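Vanadium-dependent bromoperoxidase (Corallina officinalis, PDB 1QHB) catalyses the vanadate-dependent halogenation of organic substrates, using hydrogen peroxide to oxidise bromide, and assembles as a dodecamer. Local coordinates at residues P207-R212 against Q556-L561; V416-F421 against V433-L438. All blocks are in the same frame, centred on the assembly; numbering follows the deposited sequence.

Interaction 1: P207-R212 against Q556-L561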
ATOM      1  N   PRO A 207      41.434  15.617  15.752  1.00 20.47           N
ATOM      2  CA  PRO A 207      40.183  14.877  15.744  1.00 20.04           C
ATOM      3  C   PRO A 207      39.633  14.761  17.154  1.00 19.35           C
ATOM      4  O   PRO A 207      40.296  14.377  18.123  1.00 21.53           O
ATOM      5  CB  PRO A 207      40.560  13.502  15.220  1.00 18.53           C
ATOM      6  CG  PRO A 207      41.939  13.585  14.679  1.00 22.36           C
ATOM      7  CD  PRO A 207      42.582  14.847  15.194  1.00 19.79           C
ATOM      8  N   PRO A 208      38.339  14.994  17.309  1.00 20.76           N
ATOM      9  CA  PRO A 208      37.675  14.919  18.588  1.00 18.03           C
ATOM     10  C   PRO A 208      37.895  13.595  19.282  1.00 19.04           C
ATOM     11  O   PRO A 208      38.025  13.602  20.524  1.00 21.33           O
ATOM     12  CB  PRO A 208      36.211  15.174  18.316  1.00 18.35           C
ATOM     13  CG  PRO A 208      36.202  15.913  17.017  1.00 22.08           C
ATOM     14  CD  PRO A 208      37.437  15.541  16.255  1.00 20.48           C
ATOM     15  N   ALA A 209      37.891  12.478  18.557  1.00 17.12           N
ATOM     16  CA  ALA A 209      38.075  11.183  19.220  1.00 20.39           C
ATOM     17  C   ALA A 209      39.437  11.077  19.916  1.00 17.47           C
ATOM     18  O   ALA A 209      39.538  10.485  20.974  1.00 16.30           O
ATOM     19  CB  ALA A 209      37.936  10.067  18.209  1.00 14.77           C
ATOM     20  N   GLU A 210      40.471  11.659  19.300  1.00 17.08           N
ATOM     21  CA  GLU A 210      41.799  11.714  19.860  1.00 19.12           C
ATOM     22  C   GLU A 210      41.859  12.576  21.104  1.00 19.11           C
ATOM     23  O   GLU A 210      42.552  12.205  22.033  1.00 20.36           O
ATOM     24  CB  GLU A 210      42.768  12.394  18.885  1.00 14.33           C
ATOM     25  CG  GLU A 210      43.566  11.415  18.063  1.00 26.27           C
ATOM     26  CD  GLU A 210      44.717  12.040  17.288  1.00 20.72           C
ATOM     27  OE1 GLU A 210      45.307  13.062  17.675  1.00 24.22           O
ATOM     28  OE2 GLU A 210      45.004  11.406  16.259  1.00 28.78           O
ATOM     29  N   ILE A 211      41.173  13.719  21.059  1.00 18.01           N
ATOM     30  CA  ILE A 211      41.171  14.628  22.203  1.00 17.27           C
ATOM     31  C   ILE A 211      40.534  13.885  23.343  1.00 18.81           C
ATOM     32  O   ILE A 211      41.028  13.911  24.462  1.00 20.69           O
ATOM     33  CB  ILE A 211      40.454  15.954  21.893  1.00 18.29           C
ATOM     34  CG1 ILE A 211      41.278  16.762  20.884  1.00 16.20           C
ATOM     35  CG2 ILE A 211      40.171  16.765  23.150  1.00 15.69           C
ATOM     36  CD1 ILE A 211      40.465  17.804  20.130  1.00 16.21           C
ATOM     37  N   ARG A 212      39.436  13.168  23.106  1.00 18.51           N
ATOM     38  CA  ARG A 212      38.779  12.472  24.218  1.00 16.43           C
ATOM     39  C   ARG A 212      39.633  11.363  24.813  1.00 17.23           C
ATOM     40  O   ARG A 212      39.546  11.111  26.019  1.00 18.33           O
ATOM     41  CB  ARG A 212      37.418  11.962  23.719  1.00 17.16           C
ATOM     42  CG  ARG A 212      36.559  11.494  24.888  1.00 30.63           C
ATOM     43  CD  ARG A 212      35.230  10.888  24.462  1.00 37.98           C
ATOM     44  NE  ARG A 212      34.609  10.254  25.633  1.00 47.70           N
ATOM     45  CZ  ARG A 212      33.407   9.695  25.711  1.00 47.38           C
ATOM     46  NH1 ARG A 212      32.564   9.660  24.679  1.00 41.83           N
ATOM     47  NH2 ARG A 212      33.033   9.152  26.874  1.00 38.52           N
ATOM     48  N   GLN A 556      40.856  -0.587  23.563  1.00  8.36           N
ATOM     49  CA  GLN A 556      39.989  -0.766  24.727  1.00 10.21           C
ATOM     50  C   GLN A 556      39.008   0.384  24.914  1.00  9.56           C
ATOM     51  O   GLN A 556      37.776   0.212  25.001  1.00 11.93           O
ATOM     52  CB  GLN A 556      40.844  -0.980  26.002  1.00  8.48           C
ATOM     53  CG  GLN A 556      41.822  -2.133  25.894  1.00 12.61           C
ATOM     54  CD  GLN A 556      41.350  -3.329  25.119  1.00 14.15           C
ATOM     55  OE1 GLN A 556      41.256  -3.342  23.903  1.00 21.93           O
ATOM     56  NE2 GLN A 556      40.999  -4.442  25.717  1.00 10.82           N
ATOM     57  N   PHE A 557      39.566   1.581  25.006  1.00  9.24           N
ATOM     58  CA  PHE A 557      38.687   2.751  25.233  1.00  9.19           C
ATOM     59  C   PHE A 557      37.644   2.882  24.127  1.00 10.46           C
ATOM     60  O   PHE A 557      36.457   3.022  24.370  1.00 10.00           O
ATOM     61  CB  PHE A 557      39.478   4.021  25.449  1.00  8.15           C
ATOM     62  CG  PHE A 557      38.598   5.234  25.683  1.00 12.04           C
ATOM     63  CD1 PHE A 557      37.984   5.412  26.891  1.00  7.66           C
ATOM     64  CD2 PHE A 557      38.430   6.179  24.692  1.00  5.46           C
ATOM     65  CE1 PHE A 557      37.194   6.522  27.117  1.00 11.39           C
ATOM     66  CE2 PHE A 557      37.630   7.287  24.916  1.00 10.23           C
ATOM     67  CZ  PHE A 557      36.994   7.470  26.146  1.00  8.01           C
ATOM     68  N   GLU A 558      38.046   2.793  22.860  1.00 10.53           N
ATOM     69  CA  GLU A 558      37.035   2.922  21.797  1.00 10.84           C
ATOM     70  C   GLU A 558      35.998   1.809  21.813  1.00  9.38           C
ATOM     71  O   GLU A 558      34.843   2.084  21.433  1.00 10.09           O
ATOM     72  CB  GLU A 558      37.710   3.028  20.424  1.00  9.53           C
ATOM     73  CG  GLU A 558      38.585   4.279  20.310  1.00  9.93           C
ATOM     74  CD  GLU A 558      37.801   5.579  20.478  1.00 17.59           C
ATOM     75  OE1 GLU A 558      36.562   5.616  20.446  1.00 15.86           O
ATOM     76  OE2 GLU A 558      38.426   6.647  20.642  1.00 18.38           O
ATOM     77  N   SER A 559      36.363   0.590  22.188  1.00  8.25           N
ATOM     78  CA  SER A 559      35.437  -0.519  22.216  1.00  9.26           C
ATOM     79  C   SER A 559      34.465  -0.364  23.397  1.00 10.15           C
ATOM     80  O   SER A 559      33.324  -0.802  23.316  1.00 11.98           O
ATOM     81  CB  SER A 559      36.162  -1.837  22.352  1.00  8.14           C
ATOM     82  OG  SER A 559      37.022  -2.172  21.306  1.00  9.86           O
ATOM     83  N   LEU A 560      34.924   0.205  24.515  1.00  7.52           N
ATOM     84  CA  LEU A 560      34.016   0.440  25.635  1.00  7.97           C
ATOM     85  C   LEU A 560      32.905   1.392  25.145  1.00 10.91           C
ATOM     86  O   LEU A 560      31.749   1.076  25.399  1.00 11.86           O
ATOM     87  CB  LEU A 560      34.775   1.067  26.831  1.00  6.42           C
ATOM     88  CG  LEU A 560      35.695   0.019  27.515  1.00 12.05           C
ATOM     89  CD1 LEU A 560      36.742   0.701  28.373  1.00  6.00           C
ATOM     90  CD2 LEU A 560      34.822  -0.894  28.344  1.00  7.69           C
ATOM     91  N   LEU A 561      33.250   2.479  24.451  1.00  9.60           N
ATOM     92  CA  LEU A 561      32.182   3.353  23.982  1.00  8.85           C
ATOM     93  C   LEU A 561      31.226   2.657  23.003  1.00 12.54           C
ATOM     94  O   LEU A 561      30.021   2.908  23.075  1.00 13.90           O
ATOM     95  CB  LEU A 561      32.751   4.599  23.269  1.00 11.72           C
ATOM     96  CG  LEU A 561      33.711   5.440  24.106  1.00 15.25           C
ATOM     97  CD1 LEU A 561      34.067   6.725  23.328  1.00  9.32           C
ATOM     98  CD2 LEU A 561      33.118   5.795  25.438  1.00 10.98           C
TER
HETATM   99  O   HOH W   1      37.430   8.928  21.491  1.00 20.69           O

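Interaction 2: V416-F421 against V433-L438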
ATOM      1  N   VAL A 416      62.992  -6.341  14.362  1.00 18.94           N
ATOM      2  CA  VAL A 416      63.669  -6.446  13.070  1.00 18.35           C
ATOM      3  C   VAL A 416      64.351  -5.146  12.685  1.00 22.46           C
ATOM      4  O   VAL A 416      65.511  -5.193  12.268  1.00 22.02           O
ATOM      5  CB  VAL A 416      62.671  -6.875  11.994  1.00 21.23           C
ATOM      6  CG1 VAL A 416      63.214  -6.737  10.578  1.00 17.42           C
ATOM      7  CG2 VAL A 416      62.260  -8.303  12.303  1.00  9.30           C
ATOM      8  N   ASN A 417      63.678  -3.984  12.780  1.00 19.95           N
ATOM      9  CA  ASN A 417      64.323  -2.721  12.431  1.00 20.88           C
ATOM     10  C   ASN A 417      65.548  -2.385  13.273  1.00 22.87           C
ATOM     11  O   ASN A 417      66.574  -1.865  12.774  1.00 23.29           O
ATOM     12  CB  ASN A 417      63.295  -1.609  12.611  1.00 13.28           C
ATOM     13  CG  ASN A 417      63.740  -0.172  12.538  1.00 21.33           C
ATOM     14  OD1 ASN A 417      64.393   0.427  13.396  1.00 20.75           O
ATOM     15  ND2 ASN A 417      63.367   0.518  11.465  1.00 16.76           N
ATOM     16  N   LYS A 418      65.419  -2.518  14.585  1.00 22.43           N
ATOM     17  CA  LYS A 418      66.538  -2.205  15.471  1.00 20.70           C
ATOM     18  C   LYS A 418      67.714  -3.179  15.231  1.00 24.99           C
ATOM     19  O   LYS A 418      68.853  -2.705  15.148  1.00 24.14           O
ATOM     20  CB  LYS A 418      66.083  -2.237  16.928  1.00 23.22           C
ATOM     21  CG  LYS A 418      67.178  -1.895  17.931  1.00 26.55           C
ATOM     22  CD  LYS A 418      66.564  -1.222  19.157  1.00 28.93           C
ATOM     23  CE  LYS A 418      67.633  -0.732  20.116  1.00 35.05           C
ATOM     24  NZ  LYS A 418      68.490   0.319  19.515  1.00 39.27           N
ATOM     25  N   ASN A 419      67.528  -4.484  15.052  1.00 23.35           N
ATOM     26  CA  ASN A 419      68.603  -5.403  14.743  1.00 26.56           C
ATOM     27  C   ASN A 419      69.251  -5.052  13.406  1.00 29.86           C
ATOM     28  O   ASN A 419      70.501  -4.975  13.315  1.00 30.02           O
ATOM     29  CB  ASN A 419      68.121  -6.856  14.701  1.00 23.63           C
ATOM     30  CG  ASN A 419      68.092  -7.397  16.121  1.00 29.08           C
ATOM     31  OD1 ASN A 419      69.122  -7.344  16.797  1.00 31.30           O
ATOM     32  ND2 ASN A 419      66.964  -7.896  16.585  1.00 24.34           N
ATOM     33  N   ALA A 420      68.470  -4.752  12.368  1.00 29.78           N
ATOM     34  CA  ALA A 420      69.043  -4.323  11.089  1.00 28.91           C
ATOM     35  C   ALA A 420      69.864  -3.052  11.258  1.00 29.70           C
ATOM     36  O   ALA A 420      70.923  -2.844  10.660  1.00 31.68           O
ATOM     37  CB  ALA A 420      67.958  -3.992  10.075  1.00 23.51           C
ATOM     38  N   PHE A 421      69.378  -2.121  12.065  1.00 29.49           N
ATOM     39  CA  PHE A 421      70.095  -0.875  12.278  1.00 29.96           C
ATOM     40  C   PHE A 421      71.489  -1.096  12.838  1.00 34.44           C
ATOM     41  O   PHE A 421      72.414  -0.402  12.402  1.00 38.52           O
ATOM     42  CB  PHE A 421      69.308   0.039  13.197  1.00 31.31           C
ATOM     43  CG  PHE A 421      69.999   1.309  13.592  1.00 40.48           C
ATOM     44  CD1 PHE A 421      70.104   2.359  12.706  1.00 46.52           C
ATOM     45  CD2 PHE A 421      70.536   1.442  14.859  1.00 42.43           C
ATOM     46  CE1 PHE A 421      70.741   3.531  13.071  1.00 52.21           C
ATOM     47  CE2 PHE A 421      71.184   2.611  15.227  1.00 52.61           C
ATOM     48  CZ  PHE A 421      71.275   3.666  14.335  1.00 52.89           C
ATOM     49  N   VAL A 433      61.270   6.144  14.015  1.00 17.95           N
ATOM     50  CA  VAL A 433      60.993   7.051  15.130  1.00 21.25           C
ATOM     51  C   VAL A 433      60.430   6.304  16.323  1.00 21.75           C
ATOM     52  O   VAL A 433      60.772   6.619  17.454  1.00 25.43           O
ATOM     53  CB  VAL A 433      60.057   8.144  14.649  1.00 22.11           C
ATOM     54  CG1 VAL A 433      59.615   9.074  15.775  1.00 22.23           C
ATOM     55  CG2 VAL A 433      60.759   8.943  13.556  1.00 26.67           C
ATOM     56  N   LEU A 434      59.627   5.282  16.078  1.00 21.91           N
ATOM     57  CA  LEU A 434      59.085   4.460  17.168  1.00 20.67           C
ATOM     58  C   LEU A 434      60.261   3.802  17.886  1.00 21.55           C
ATOM     59  O   LEU A 434      60.381   3.898  19.111  1.00 20.07           O
ATOM     60  CB  LEU A 434      58.097   3.480  16.533  1.00 20.32           C
ATOM     61  CG  LEU A 434      57.488   2.321  17.313  1.00 20.83           C
ATOM     62  CD1 LEU A 434      56.705   2.746  18.534  1.00 16.83           C
ATOM     63  CD2 LEU A 434      56.555   1.537  16.394  1.00 21.26           C
ATOM     64  N   VAL A 435      61.214   3.236  17.129  1.00 21.64           N
ATOM     65  CA  VAL A 435      62.384   2.613  17.760  1.00 22.06           C
ATOM     66  C   VAL A 435      63.241   3.640  18.479  1.00 22.92           C
ATOM     67  O   VAL A 435      63.631   3.403  19.627  1.00 22.14           O
ATOM     68  CB  VAL A 435      63.218   1.835  16.718  1.00 27.81           C
ATOM     69  CG1 VAL A 435      64.553   1.372  17.252  1.00 26.27           C
ATOM     70  CG2 VAL A 435      62.421   0.657  16.198  1.00 22.71           C
ATOM     71  N   GLU A 436      63.493   4.809  17.874  1.00 21.13           N
ATOM     72  CA  GLU A 436      64.359   5.772  18.545  1.00 22.90           C
ATOM     73  C   GLU A 436      63.804   6.241  19.878  1.00 23.78           C
ATOM     74  O   GLU A 436      64.537   6.350  20.865  1.00 24.75           O
ATOM     75  CB  GLU A 436      64.585   6.958  17.610  1.00 34.34           C
ATOM     76  CG  GLU A 436      65.402   8.079  18.234  1.00 49.64           C
ATOM     77  CD  GLU A 436      65.266   9.342  17.399  1.00 71.26           C
ATOM     78  OE1 GLU A 436      65.643   9.294  16.205  1.00 83.07           O
ATOM     79  OE2 GLU A 436      64.782  10.366  17.921  1.00 80.88           O
ATOM     80  N   GLU A 437      62.513   6.582  19.923  1.00 21.82           N
ATOM     81  CA  GLU A 437      61.919   7.072  21.150  1.00 21.10           C
ATOM     82  C   GLU A 437      61.768   6.041  22.260  1.00 20.36           C
ATOM     83  O   GLU A 437      61.613   6.514  23.386  1.00 20.19           O
ATOM     84  CB  GLU A 437      60.497   7.592  20.887  1.00 25.31           C
ATOM     85  CG  GLU A 437      60.445   8.512  19.691  1.00 43.93           C
ATOM     86  CD  GLU A 437      60.406   9.972  20.062  1.00 48.83           C
ATOM     87  OE1 GLU A 437      60.670  10.314  21.234  1.00 55.01           O
ATOM     88  OE2 GLU A 437      60.081  10.735  19.126  1.00 57.82           O
ATOM     89  N   LEU A 438      61.744   4.753  21.980  1.00 19.90           N
ATOM     90  CA  LEU A 438      61.649   3.744  23.030  1.00 22.86           C
ATOM     91  C   LEU A 438      62.997   3.166  23.425  1.00 25.98           C
ATOM     92  O   LEU A 438      63.013   2.134  24.122  1.00 26.81           O
ATOM     93  CB  LEU A 438      60.824   2.554  22.497  1.00 22.82           C
ATOM     94  CG  LEU A 438      59.355   2.820  22.162  1.00 25.23           C
ATOM     95  CD1 LEU A 438      58.733   1.550  21.611  1.00 25.49           C
ATOM     96  CD2 LEU A 438      58.632   3.321  23.408  1.00 26.87           C
TER

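Interaction 1: P207-R212 against Q556-L561
R212 meets F557 and L561 by van der Waals contact, with no bond between them. The arginine, extended from CG to NE with CG anti to the backbone N (chi1 -168°), reaches from helix 208-213 to helix 553-574. On the way it passes the far end of the F557 ring, where R212 NE lies 3.7 Å from F557 CZ, at the ring edge and in its plane. Guanidinium and ring planes stand 77° apart, so they do not lie flat on one another. Beyond the ring, L561 comes from the opposite direction and sets CD1 against one guanidinium face, off-centre toward the rim, with L561 CD1 3.6 Å from R212 NH1; its other methyl, L561 CD2, is 3.7 Å from R212 NH2.

The axes of the short segments 208-212 and 556-561 approach to 11.7 Å and cross steeply. Helix 553-574 is part of the helical core of the vanadium haloperoxidase fold, and from the same turn S559 OG bonds to the backbone N of S483, a residue of the vanadate site.

Polar contact runs through one water. It donates to A209 O at 2.7 Å and to E558 OE2 at 2.6 Å, spanning a gap in which A209 O and E558 OE2 are 4.0 Å apart. E558 is folded at chi2 (-61°), which brings its carboxylate nearer to helix 208-213; its OE2 also forms a salt bridge with R213 NH1, so the buried carboxylate oxygen is gripped by both water and arginine.

Interaction 2: V416-F421 against V433-L438
V435 points from helix 432-437 at N417 and K418, neighbours on helix 407-422, and divides its two methyls between them. The closest pair of CA atoms across the contact, K418 and V435, is 6.8 Å apart. Starting at its branch point, V435 CB lies 3.8 Å from N417 OD1. From there CG1, anti to the backbone N (chi1 170°), runs to the lysine: V435 CG1 is 3.9 Å from K418 CB and 3.8 Å from K418 CD, resting against the aliphatic part of the chain. The lysine chain, bent at chi2, also packs on F465. The other methyl, anti to the carbonyl carbon, goes to the asparagine, with V435 CG2 3.4 Å from N417 OD1 and 4.0 Å from N417 CG. This is van der Waals contact between a methyl and an amide oxygen.

The other end of that amide is what anchors it. N417 ND2 donates to the carbonyl oxygen of F428 and to OD1 of D432, both in the connection between the helices or at its end, and this probably fixes the rotation of the group and keeps OD1 turned to the valine. An alanine in place of V435 would probably open a gap beside K418 CB and CD and take away the closer of the valine's contacts with the amide oxygen, that of CG2.

V435 and L434 also pack on I414, one turn earlier in helix 407-422, while L434 extends the apolar cluster to L155 and I156 of helix 153-167. In a part of the subunit away from the vanadate and calcium sites, the contact joins two consecutive helices of a helix-loop-helix unit, the connection tied back to the first helix by the asparagine.

How the interactions relate
Following the chain from the N terminus, P207-R212 comes first, on the short helix 208-213. Its partner Q556-L561 lies 344 residues on, so interaction 1 closes a very long loop that takes in the calcium site and all the residues of the vanadate site. Interaction 2 is nested inside that loop: V416-F421 and V433-L438 are only 12 residues apart and close a local turn between consecutive helices. The two do not touch: the centres of interactions 1 and 2 are 28 Å apart, and the nearest atoms of interactions 1 and 2 are about 15 Å apart. Interaction 1 ties an early helix to the late helix 553-574, near the vanadate pocket, whereas interaction 2 joins helices 407-422 and 432-437 farther from the chain centre.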